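Local coordinates for prolyl endopeptidase (Myxococcus xanthus, PDB 2BKL), which probably hydrolyses oligopeptides on the carboxyl side of proline, and more slowly of alanine, as a serine peptidase of the S9A family, at residues A[83-88]-A[92-97]; A[579-584]-A[588-593]; A[218-223]-A[228-233]. All coordinates share one frame; numbering follows the deposited sequence.

Contact 1: residues A[83-88]-A[92-97]; sequences FYVRTH and EKAILY
Tyr97 is met by Arg86 over one face of its ring, by His88 at its hydroxyl and by Tyr84 at CB; Tyr84, Arg86, Ile95 and Tyr97 lie on one face of this antiparallel hairpin. The extended Arg86 chain passes over the ring at about a right angle, with Arg86 CD 4.2 Å from the centroid of the Tyr97 ring, a CH-pi contact; any cation-pi attraction from the more distant guanidinium is weak at most. His88 approaches the phenol from the opposite direction, and with its CG anti to the carbonyl carbon (chi1 -60°) the imidazole reaches the hydroxyl edge-on. His88 NE2 and Tyr97 OH are 2.6 Å apart in a short hydrogen bond, the two ring planes almost perpendicular at 89°. The ring atom Tyr84 CE2 packs on Tyr97 CB at 3.6 Å.

The other face is aliphatic. Val85 CG2 meets Leu96 CD1 at 3.9 Å, the two side chains crossing squarely, while Val85 CG1 and Ala94 CB are squeezed to 3.3 Å, tighter than normal packing. Between the faces, Tyr84 and Tyr97 form one hydrogen-bonded pair and Arg86 and Ile95 another, the Arg86 N to Ile95 O bond being 2.9 Å. Beyond them a water bridges His88 N and Lys93 O.

Glu106 receives both Arg86 NH2, in a salt bridge, and the Tyr84 hydroxyl. Strands 81-87 and 95-100 are the two inner strands of a four-stranded propeller blade, flanked by strands 71-78 and 107-110, and Trp126 of strand 121-128 packs against Val85 and Leu96.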
loop_
_atom_site.group_PDB
_atom_site.type_symbol
_atom_site.label_atom_id
_atom_site.label_comp_id
_atom_site.label_asym_id
_atom_site.label_seq_id
_atom_site.Cartn_x
_atom_site.Cartn_y
_atom_site.Cartn_z
ATOM N N PHE A 83 13.353 -7.432 -19.009
ATOM C CA PHE A 83 13.792 -6.592 -17.905
ATOM C C PHE A 83 13.075 -7.034 -16.651
ATOM O O PHE A 83 11.857 -7.218 -16.658
ATOM C CB PHE A 83 13.447 -5.121 -18.161
ATOM C CG PHE A 83 14.119 -4.542 -19.369
ATOM C CD1 PHE A 83 13.651 -4.800 -20.645
ATOM C CD2 PHE A 83 15.265 -3.784 -19.246
ATOM C CE1 PHE A 83 14.305 -4.284 -21.760
ATOM C CE2 PHE A 83 15.899 -3.267 -20.371
ATOM C CZ PHE A 83 15.419 -3.517 -21.591
ATOM N N TYR A 84 13.789 -7.207 -15.552
ATOM C CA TYR A 84 13.212 -7.819 -14.365
ATOM C C TYR A 84 14.125 -7.584 -13.173
ATOM O O TYR A 84 15.342 -7.396 -13.332
ATOM C CB TYR A 84 12.962 -9.341 -14.598
ATOM C CG TYR A 84 14.203 -10.018 -15.126
ATOM C CD1 TYR A 84 14.455 -10.050 -16.482
ATOM C CD2 TYR A 84 15.167 -10.534 -14.265
ATOM C CE1 TYR A 84 15.598 -10.597 -16.982
ATOM C CE2 TYR A 84 16.319 -11.091 -14.766
ATOM C CZ TYR A 84 16.534 -11.108 -16.123
ATOM O OH TYR A 84 17.668 -11.652 -16.669
ATOM N N VAL A 85 13.528 -7.548 -11.999
ATOM C CA VAL A 85 14.256 -7.363 -10.764
ATOM C C VAL A 85 14.551 -8.709 -10.095
ATOM O O VAL A 85 13.701 -9.606 -10.084
ATOM C CB VAL A 85 13.454 -6.441 -9.856
ATOM C CG1 VAL A 85 14.028 -6.385 -8.474
ATOM C CG2 VAL A 85 13.419 -5.031 -10.459
ATOM N N ARG A 86 15.745 -8.847 -9.515
ATOM C CA ARG A 86 16.092 -9.998 -8.699
ATOM C C ARG A 86 16.460 -9.563 -7.302
ATOM O O ARG A 86 17.001 -8.484 -7.102
ATOM C CB ARG A 86 17.315 -10.731 -9.241
ATOM C CG ARG A 86 17.138 -11.463 -10.575
ATOM C CD ARG A 86 18.336 -12.337 -10.913
ATOM N NE ARG A 86 18.254 -13.059 -12.178
ATOM C CZ ARG A 86 17.654 -14.226 -12.351
ATOM N NH1 ARG A 86 17.020 -14.814 -11.351
ATOM N NH2 ARG A 86 17.653 -14.792 -13.554
ATOM N N THR A 87 16.202 -10.426 -6.331
ATOM C CA THR A 87 16.915 -10.339 -5.073
ATOM C C THR A 87 17.940 -11.464 -5.023
ATOM O O THR A 87 17.759 -12.527 -5.610
ATOM C CB THR A 87 16.001 -10.458 -3.848
ATOM O OG1 THR A 87 15.302 -11.722 -3.853
ATOM C CG2 THR A 87 14.931 -9.366 -3.827
ATOM N N HIS A 88 19.002 -11.212 -4.275
ATOM C CA HIS A 88 20.071 -12.188 -4.011
ATOM C C HIS A 88 20.252 -12.317 -2.494
ATOM O O HIS A 88 19.898 -11.415 -1.724
ATOM C CB HIS A 88 21.407 -11.749 -4.647
ATOM C CG HIS A 88 21.372 -11.585 -6.137
ATOM N ND1 HIS A 88 21.001 -12.599 -6.990
ATOM C CD2 HIS A 88 21.692 -10.533 -6.923
ATOM C CE1 HIS A 88 21.076 -12.169 -8.241
ATOM N NE2 HIS A 88 21.484 -10.914 -8.228
ATOM N N GLU A 92 21.466 -6.179 -0.044
ATOM C CA GLU A 92 20.507 -5.466 0.813
ATOM C C GLU A 92 19.279 -4.930 0.080
ATOM O O GLU A 92 18.249 -4.717 0.727
ATOM C CB GLU A 92 21.209 -4.334 1.558
ATOM C CG GLU A 92 22.213 -4.846 2.594
ATOM C CD GLU A 92 21.553 -5.641 3.675
ATOM O OE1 GLU A 92 20.585 -5.130 4.200
ATOM O OE2 GLU A 92 22.001 -6.754 3.987
ATOM N N LYS A 93 19.397 -4.720 -1.234
ATOM C CA LYS A 93 18.343 -4.209 -2.097
ATOM C C LYS A 93 18.274 -5.052 -3.362
ATOM O O LYS A 93 19.296 -5.590 -3.802
ATOM C CB LYS A 93 18.649 -2.758 -2.491
ATOM C CG LYS A 93 18.651 -1.771 -1.342
ATOM C CD LYS A 93 18.956 -0.364 -1.874
ATOM C CE LYS A 93 19.203 0.655 -0.825
ATOM N NZ LYS A 93 17.992 0.902 -0.015
ATOM N N ALA A 94 17.087 -5.113 -3.957
ATOM C CA ALA A 94 16.893 -5.751 -5.247
ATOM C C ALA A 94 17.564 -4.987 -6.371
ATOM O O ALA A 94 17.778 -3.791 -6.270
ATOM C CB ALA A 94 15.428 -5.876 -5.535
ATOM N N ILE A 95 17.864 -5.702 -7.454
ATOM C CA ILE A 95 18.625 -5.202 -8.582
ATOM C C ILE A 95 17.853 -5.419 -9.878
ATOM O O ILE A 95 17.297 -6.499 -10.074
ATOM C CB ILE A 95 19.989 -5.975 -8.615
ATOM C CG1 ILE A 95 20.800 -5.667 -7.355
ATOM C CG2 ILE A 95 20.792 -5.681 -9.893
ATOM C CD1 ILE A 95 22.077 -6.452 -7.231
ATOM N N LEU A 96 17.876 -4.439 -10.776
ATOM C CA LEU A 96 17.239 -4.522 -12.091
ATOM C C LEU A 96 18.232 -5.089 -13.109
ATOM O O LEU A 96 19.325 -4.569 -13.251
ATOM C CB LEU A 96 16.773 -3.134 -12.539
ATOM C CG LEU A 96 16.066 -3.115 -13.888
ATOM C CD1 LEU A 96 14.817 -3.944 -13.900
ATOM C CD2 LEU A 96 15.706 -1.683 -14.317
ATOM N N TYR A 97 17.859 -6.195 -13.745
ATOM C CA TYR A 97 18.602 -6.884 -14.783
ATOM C C TYR A 97 17.912 -6.781 -16.126
ATOM O O TYR A 97 16.700 -6.560 -16.210
ATOM C CB TYR A 97 18.663 -8.381 -14.436
ATOM C CG TYR A 97 19.619 -8.706 -13.325
ATOM C CD1 TYR A 97 19.243 -8.597 -12.011
ATOM C CD2 TYR A 97 20.917 -9.122 -13.610
ATOM C CE1 TYR A 97 20.132 -8.896 -10.992
ATOM C CE2 TYR A 97 21.813 -9.410 -12.593
ATOM C CZ TYR A 97 21.395 -9.298 -11.293
ATOM O OH TYR A 97 22.287 -9.580 -10.280
HETATM O O HOH W 1 18.875 -8.366 -3.568
#

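Contact 2: residues A[579-584]-A[588-593]; sequences GTAEKP and KTLHAY
Leu590 points from its helix into the bend formed by residues 579-581, and one methyl does nearly all the touching. Leu590 CD1 sits 3.4 Å from Ala581 N and 3.7 Å from Thr580 C, against the backbone, while its approach to Ala581 CB is more distant at 4.2 Å. CG anti to the carbonyl carbon (chi1 -67°) sends the branch toward this bend. Gly579, just after helix 575-578, contributes its carbonyl oxygen to the same patch; its positive phi is a conformation glycine adopts readily.

The opposite end of the contact is looser and exposed. Pro584 and Lys588 meet through the main chain, Lys588 N donating to Pro584 O over 3.2 Å from 28° outside the carbonyl plane, as an i to i+4 bond in the first turn of helix 584-593. The lysine chain leads away from the loop, and Pro584 CB also points away.

Between these regions the loop, which joins helices 575-578 and 584-593 in the alpha/beta-hydrolase domain, is tied to itself. Thr580 to Lys583 is a type I turn, closed by Lys583 N to Thr580 O, and Lys583 then takes the N-cap position of the helix. Thr580 OG1 accepts from Glu582 N at 3.0 Å, an ST turn, and donates to Glu582 OE1 at 2.8 Å. Arg572 forms a salt bridge with the other oxygen of that carboxylate, and Asp586 accepts from Thr580 N.

The threonine hydroxyl is thus gripped as both donor and acceptor, which should fix its rotation. Glu582, shared between this hydroxyl and Arg572, probably stays ionised, so polar bonds shape the helix-to-helix connection while a single leucine methyl supplies the apolar contact across it.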
loop_
_atom_site.group_PDB
_atom_site.type_symbol
_atom_site.label_atom_id
_atom_site.label_comp_id
_atom_site.label_asym_id
_atom_site.label_seq_id
_atom_site.Cartn_x
_atom_site.Cartn_y
_atom_site.Cartn_z
ATOM N N GLY A 579 -12.794 12.785 5.630
ATOM C CA GLY A 579 -13.380 14.105 5.881
ATOM C C GLY A 579 -12.316 15.023 6.467
ATOM O O GLY A 579 -11.156 14.626 6.672
ATOM N N THR A 580 -12.684 16.271 6.723
ATOM C CA THR A 580 -11.765 17.230 7.313
ATOM C C THR A 580 -12.423 17.951 8.476
ATOM O O THR A 580 -13.552 18.441 8.361
ATOM C CB THR A 580 -11.283 18.279 6.310
ATOM O OG1 THR A 580 -10.610 19.335 7.019
ATOM C CG2 THR A 580 -12.422 18.903 5.494
ATOM N N ALA A 581 -11.684 18.086 9.568
ATOM C CA ALA A 581 -12.186 18.814 10.706
ATOM C C ALA A 581 -12.428 20.294 10.440
ATOM O O ALA A 581 -13.002 20.976 11.297
ATOM C CB ALA A 581 -11.257 18.619 11.881
ATOM N N GLU A 582 -12.027 20.788 9.278
ATOM C CA GLU A 582 -12.371 22.142 8.864
ATOM C C GLU A 582 -13.890 22.314 8.675
ATOM O O GLU A 582 -14.399 23.439 8.710
ATOM C CB GLU A 582 -11.646 22.526 7.564
ATOM C CG GLU A 582 -10.127 22.617 7.747
ATOM C CD GLU A 582 -9.320 22.521 6.464
ATOM O OE1 GLU A 582 -9.598 21.590 5.651
ATOM O OE2 GLU A 582 -8.378 23.352 6.313
ATOM N N LYS A 583 -14.606 21.215 8.458
ATOM C CA LYS A 583 -16.064 21.228 8.247
ATOM C C LYS A 583 -16.787 20.695 9.482
ATOM O O LYS A 583 -16.339 19.722 10.077
ATOM C CB LYS A 583 -16.431 20.386 7.020
ATOM C CG LYS A 583 -15.889 20.991 5.736
ATOM C CD LYS A 583 -16.156 20.121 4.512
ATOM C CE LYS A 583 -15.322 20.591 3.302
ATOM N NZ LYS A 583 -14.613 19.460 2.574
ATOM N N PRO A 584 -17.893 21.310 9.900
ATOM C CA PRO A 584 -18.518 20.951 11.185
ATOM C C PRO A 584 -18.972 19.501 11.317
ATOM O O PRO A 584 -18.745 18.888 12.374
ATOM C CB PRO A 584 -19.737 21.893 11.290
ATOM C CG PRO A 584 -19.914 22.471 9.926
ATOM C CD PRO A 584 -18.589 22.410 9.216
ATOM N N LYS A 588 -17.314 16.421 13.808
ATOM C CA LYS A 588 -18.003 15.625 14.817
ATOM C C LYS A 588 -17.610 14.142 14.674
ATOM O O LYS A 588 -17.294 13.474 15.649
ATOM C CB LYS A 588 -19.513 15.775 14.724
ATOM C CG LYS A 588 -20.235 14.996 15.798
ATOM C CD LYS A 588 -21.670 15.473 15.956
ATOM C CE LYS A 588 -22.365 14.714 17.098
ATOM N NZ LYS A 588 -22.430 13.256 16.803
ATOM N N THR A 589 -17.599 13.657 13.441
ATOM C CA THR A 589 -17.197 12.292 13.170
ATOM C C THR A 589 -15.762 12.004 13.589
ATOM O O THR A 589 -15.495 11.032 14.264
ATOM C CB THR A 589 -17.354 12.024 11.653
ATOM O OG1 THR A 589 -18.763 12.001 11.327
ATOM C CG2 THR A 589 -16.797 10.653 11.236
ATOM N N LEU A 590 -14.835 12.843 13.141
ATOM C CA LEU A 590 -13.407 12.641 13.399
ATOM C C LEU A 590 -13.082 12.743 14.874
ATOM O O LEU A 590 -12.317 11.929 15.401
ATOM C CB LEU A 590 -12.609 13.658 12.591
ATOM C CG LEU A 590 -12.675 13.484 11.078
ATOM C CD1 LEU A 590 -12.349 14.809 10.389
ATOM C CD2 LEU A 590 -11.743 12.364 10.647
ATOM N N HIS A 591 -13.633 13.733 15.547
ATOM C CA HIS A 591 -13.334 13.959 16.944
ATOM C C HIS A 591 -13.824 12.797 17.772
ATOM O O HIS A 591 -13.184 12.451 18.750
ATOM C CB HIS A 591 -13.933 15.289 17.411
ATOM C CG HIS A 591 -13.445 15.743 18.755
ATOM N ND1 HIS A 591 -14.231 16.487 19.607
ATOM C CD2 HIS A 591 -12.248 15.600 19.371
ATOM C CE1 HIS A 591 -13.552 16.753 20.708
ATOM N NE2 HIS A 591 -12.336 16.251 20.585
ATOM N N ALA A 592 -14.902 12.124 17.344
ATOM C CA ALA A 592 -15.452 11.028 18.113
ATOM C C ALA A 592 -14.524 9.823 18.175
ATOM O O ALA A 592 -14.571 9.075 19.139
ATOM C CB ALA A 592 -16.784 10.640 17.563
ATOM N N TYR A 593 -13.706 9.621 17.147
ATOM C CA TYR A 593 -12.766 8.487 17.158
ATOM C C TYR A 593 -11.264 8.788 17.220
ATOM O O TYR A 593 -10.499 7.875 17.475
ATOM C CB TYR A 593 -13.049 7.498 16.019
ATOM C CG TYR A 593 -12.727 7.952 14.587
ATOM C CD1 TYR A 593 -11.413 7.984 14.127
ATOM C CD2 TYR A 593 -13.732 8.264 13.680
ATOM C CE1 TYR A 593 -11.119 8.321 12.819
ATOM C CE2 TYR A 593 -13.455 8.612 12.388
ATOM C CZ TYR A 593 -12.147 8.636 11.944
ATOM O OH TYR A 593 -11.870 8.949 10.628
#

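Contact 3: residues A[218-223]-A[228-233]; sequences VVHERT and TFLQSD
The polar contact joins two threonine hydroxyls: Thr223 OG1 donates to Thr228 OG1 over 2.9 Å. In both residues OG1 lies between the backbone N and the carbonyl carbon (chi1 65° and 66°), and the two side chains run past one another in opposing senses, which brings the hydroxyls together. Asp225 of the intervening turn bonds both hydroxyls, its N with Thr223 OG1 and its O with Thr228 OG1.

A second polar bond lies within residues 218-223. His220 ND1 donates to Glu221 O at 2.8 Å, reaching a lone pair in the carbonyl plane and bending at the hydrogen (148°). This holds the imidazole toward its own backbone, probably limiting its rotation.

These residues form the connection between two adjacent blades of the beta-propeller. Strand 217-220 is the last, edge strand of one four-stranded sheet and strand 229-234 the first, edge strand of the next, and Val219 and His220 both face Ile204 in a classic beta bulge.

Apolar packing centres on Leu230, which is buried between the two sheets. Leu230 CD2 rests 3.7 Å from Glu221 O and 4.1 Å from His220 ND1, the leucine and histidine side chains crossing at a slant. The other branch, Leu230 CD1, meets Thr223 CG2 at 4.1 Å. Ile204 and Val243, one from each blade, also touch Leu230, whereas neighbouring Phe229 points away and contacts the bound N-[(benzyloxy)carbonyl]-L-alanyl-L-proline.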
loop_
_atom_site.group_PDB
_atom_site.type_symbol
_atom_site.label_atom_id
_atom_site.label_comp_id
_atom_site.label_asym_id
_atom_site.label_seq_id
_atom_site.Cartn_x
_atom_site.Cartn_y
_atom_site.Cartn_z
ATOM N N VAL A 218 3.759 21.394 -21.213
ATOM C CA VAL A 218 2.665 21.228 -20.287
ATOM C C VAL A 218 1.495 20.623 -21.042
ATOM O O VAL A 218 0.896 21.255 -21.921
ATOM C CB VAL A 218 2.252 22.567 -19.633
ATOM C CG1 VAL A 218 1.160 22.342 -18.635
ATOM C CG2 VAL A 218 3.491 23.246 -18.980
ATOM N N VAL A 219 1.227 19.360 -20.732
ATOM C CA VAL A 219 0.179 18.584 -21.352
ATOM C C VAL A 219 -1.183 18.827 -20.710
ATOM O O VAL A 219 -2.196 18.906 -21.388
ATOM C CB VAL A 219 0.573 17.102 -21.309
ATOM C CG1 VAL A 219 -0.553 16.194 -21.746
ATOM C CG2 VAL A 219 1.813 16.900 -22.134
ATOM N N HIS A 220 -1.215 18.905 -19.387
ATOM C CA HIS A 220 -2.445 19.200 -18.671
ATOM C C HIS A 220 -2.093 19.954 -17.413
ATOM O O HIS A 220 -1.231 19.526 -16.651
ATOM C CB HIS A 220 -3.191 17.901 -18.322
ATOM C CG HIS A 220 -4.605 18.108 -17.856
ATOM N ND1 HIS A 220 -4.918 18.684 -16.645
ATOM C CD2 HIS A 220 -5.789 17.775 -18.427
ATOM C CE1 HIS A 220 -6.230 18.740 -16.508
ATOM N NE2 HIS A 220 -6.785 18.192 -17.573
ATOM N N GLU A 221 -2.755 21.084 -17.192
ATOM C CA GLU A 221 -2.455 21.916 -16.036
ATOM C C GLU A 221 -2.986 21.288 -14.752
ATOM O O GLU A 221 -3.764 20.335 -14.759
ATOM C CB GLU A 221 -3.051 23.323 -16.228
ATOM C CG GLU A 221 -2.331 24.140 -17.290
ATOM C CD GLU A 221 -2.872 25.557 -17.383
ATOM O OE1 GLU A 221 -4.120 25.707 -17.462
ATOM O OE2 GLU A 221 -2.066 26.522 -17.366
ATOM N N ARG A 222 -2.565 21.865 -13.646
ATOM C CA ARG A 222 -2.917 21.352 -12.338
ATOM C C ARG A 222 -4.403 21.539 -12.063
ATOM O O ARG A 222 -5.056 22.357 -12.694
ATOM C CB ARG A 222 -2.113 22.083 -11.259
ATOM C CG ARG A 222 -2.569 23.507 -11.012
ATOM C CD ARG A 222 -1.570 24.307 -10.204
ATOM N NE ARG A 222 -2.024 25.670 -9.966
ATOM C CZ ARG A 222 -1.863 26.663 -10.821
ATOM N NH1 ARG A 222 -1.220 26.476 -11.968
ATOM N NH2 ARG A 222 -2.328 27.868 -10.507
ATOM N N THR A 223 -4.923 20.787 -11.108
ATOM C CA THR A 223 -6.282 20.987 -10.638
ATOM C C THR A 223 -6.361 22.107 -9.620
ATOM O O THR A 223 -7.418 22.687 -9.431
ATOM C CB THR A 223 -6.827 19.728 -9.938
ATOM O OG1 THR A 223 -6.072 19.471 -8.748
ATOM C CG2 THR A 223 -6.719 18.490 -10.837
ATOM N N THR A 228 -7.140 15.990 -4.556
ATOM C CA THR A 228 -7.131 15.166 -5.760
ATOM C C THR A 228 -5.755 14.649 -6.092
ATOM O O THR A 228 -4.753 15.142 -5.601
ATOM C CB THR A 228 -7.629 15.946 -6.968
ATOM O OG1 THR A 228 -6.699 17.009 -7.267
ATOM C CG2 THR A 228 -8.981 16.590 -6.686
ATOM N N PHE A 229 -5.730 13.658 -6.984
ATOM C CA PHE A 229 -4.539 13.281 -7.729
ATOM C C PHE A 229 -4.774 13.522 -9.219
ATOM O O PHE A 229 -5.875 13.352 -9.722
ATOM C CB PHE A 229 -4.166 11.814 -7.541
ATOM C CG PHE A 229 -3.878 11.419 -6.114
ATOM C CD1 PHE A 229 -4.903 11.001 -5.259
ATOM C CD2 PHE A 229 -2.583 11.454 -5.630
ATOM C CE1 PHE A 229 -4.612 10.630 -3.935
ATOM C CE2 PHE A 229 -2.299 11.088 -4.308
ATOM C CZ PHE A 229 -3.302 10.667 -3.479
ATOM N N LEU A 230 -3.722 13.845 -9.946
ATOM C CA LEU A 230 -3.805 13.943 -11.397
ATOM C C LEU A 230 -2.900 12.868 -11.978
ATOM O O LEU A 230 -1.730 12.795 -11.632
ATOM C CB LEU A 230 -3.335 15.325 -11.839
ATOM C CG LEU A 230 -3.566 15.690 -13.300
ATOM C CD1 LEU A 230 -5.042 15.952 -13.580
ATOM C CD2 LEU A 230 -2.735 16.913 -13.660
ATOM N N GLN A 231 -3.434 12.029 -12.855
ATOM C CA GLN A 231 -2.651 10.942 -13.427
ATOM C C GLN A 231 -2.909 10.820 -14.909
ATOM O O GLN A 231 -4.012 11.078 -15.382
ATOM C CB GLN A 231 -3.040 9.632 -12.740
ATOM C CG GLN A 231 -2.019 8.513 -12.860
ATOM C CD GLN A 231 -2.451 7.267 -12.111
ATOM O OE1 GLN A 231 -3.057 7.356 -11.023
ATOM N NE2 GLN A 231 -2.165 6.095 -12.692
ATOM N N SER A 232 -1.877 10.461 -15.664
ATOM C CA SER A 232 -2.025 10.269 -17.115
ATOM C C SER A 232 -1.794 8.810 -17.504
ATOM O O SER A 232 -1.208 8.031 -16.755
ATOM C CB SER A 232 -1.102 11.194 -17.901
ATOM O OG SER A 232 0.258 10.833 -17.763
ATOM N N ASP A 233 -2.275 8.461 -18.697
ATOM C CA ASP A 233 -1.941 7.174 -19.308
ATOM C C ASP A 233 -1.972 7.331 -20.819
ATOM O O ASP A 233 -2.547 8.286 -21.328
ATOM C CB ASP A 233 -2.930 6.099 -18.865
ATOM C CG ASP A 233 -2.365 4.672 -18.955
ATOM O OD1 ASP A 233 -1.168 4.504 -19.316
ATOM O OD2 ASP A 233 -3.065 3.651 -18.695
#

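Followed from the N terminus, the three contacts come in series, none nested in or crossing another. Contact 1 closes the hairpin between two strands inside one propeller blade. Contact 3 closes the turn by which the chain leaves one blade and enters the next, so it joins sheets instead of strands within a sheet; the nearest atoms of contacts 1 and 3 are about 18 Å apart. Contact 2 comes much later, in the alpha/beta-hydrolase part, where it closes the link from helix 575-578 to helix 584-593. It lies on the opposite side of the chain's centre from contact 1. Leu230 of contact 3 and Leu590 of contact 2 each have side chains about 11 Å from the ligand bound between the domains.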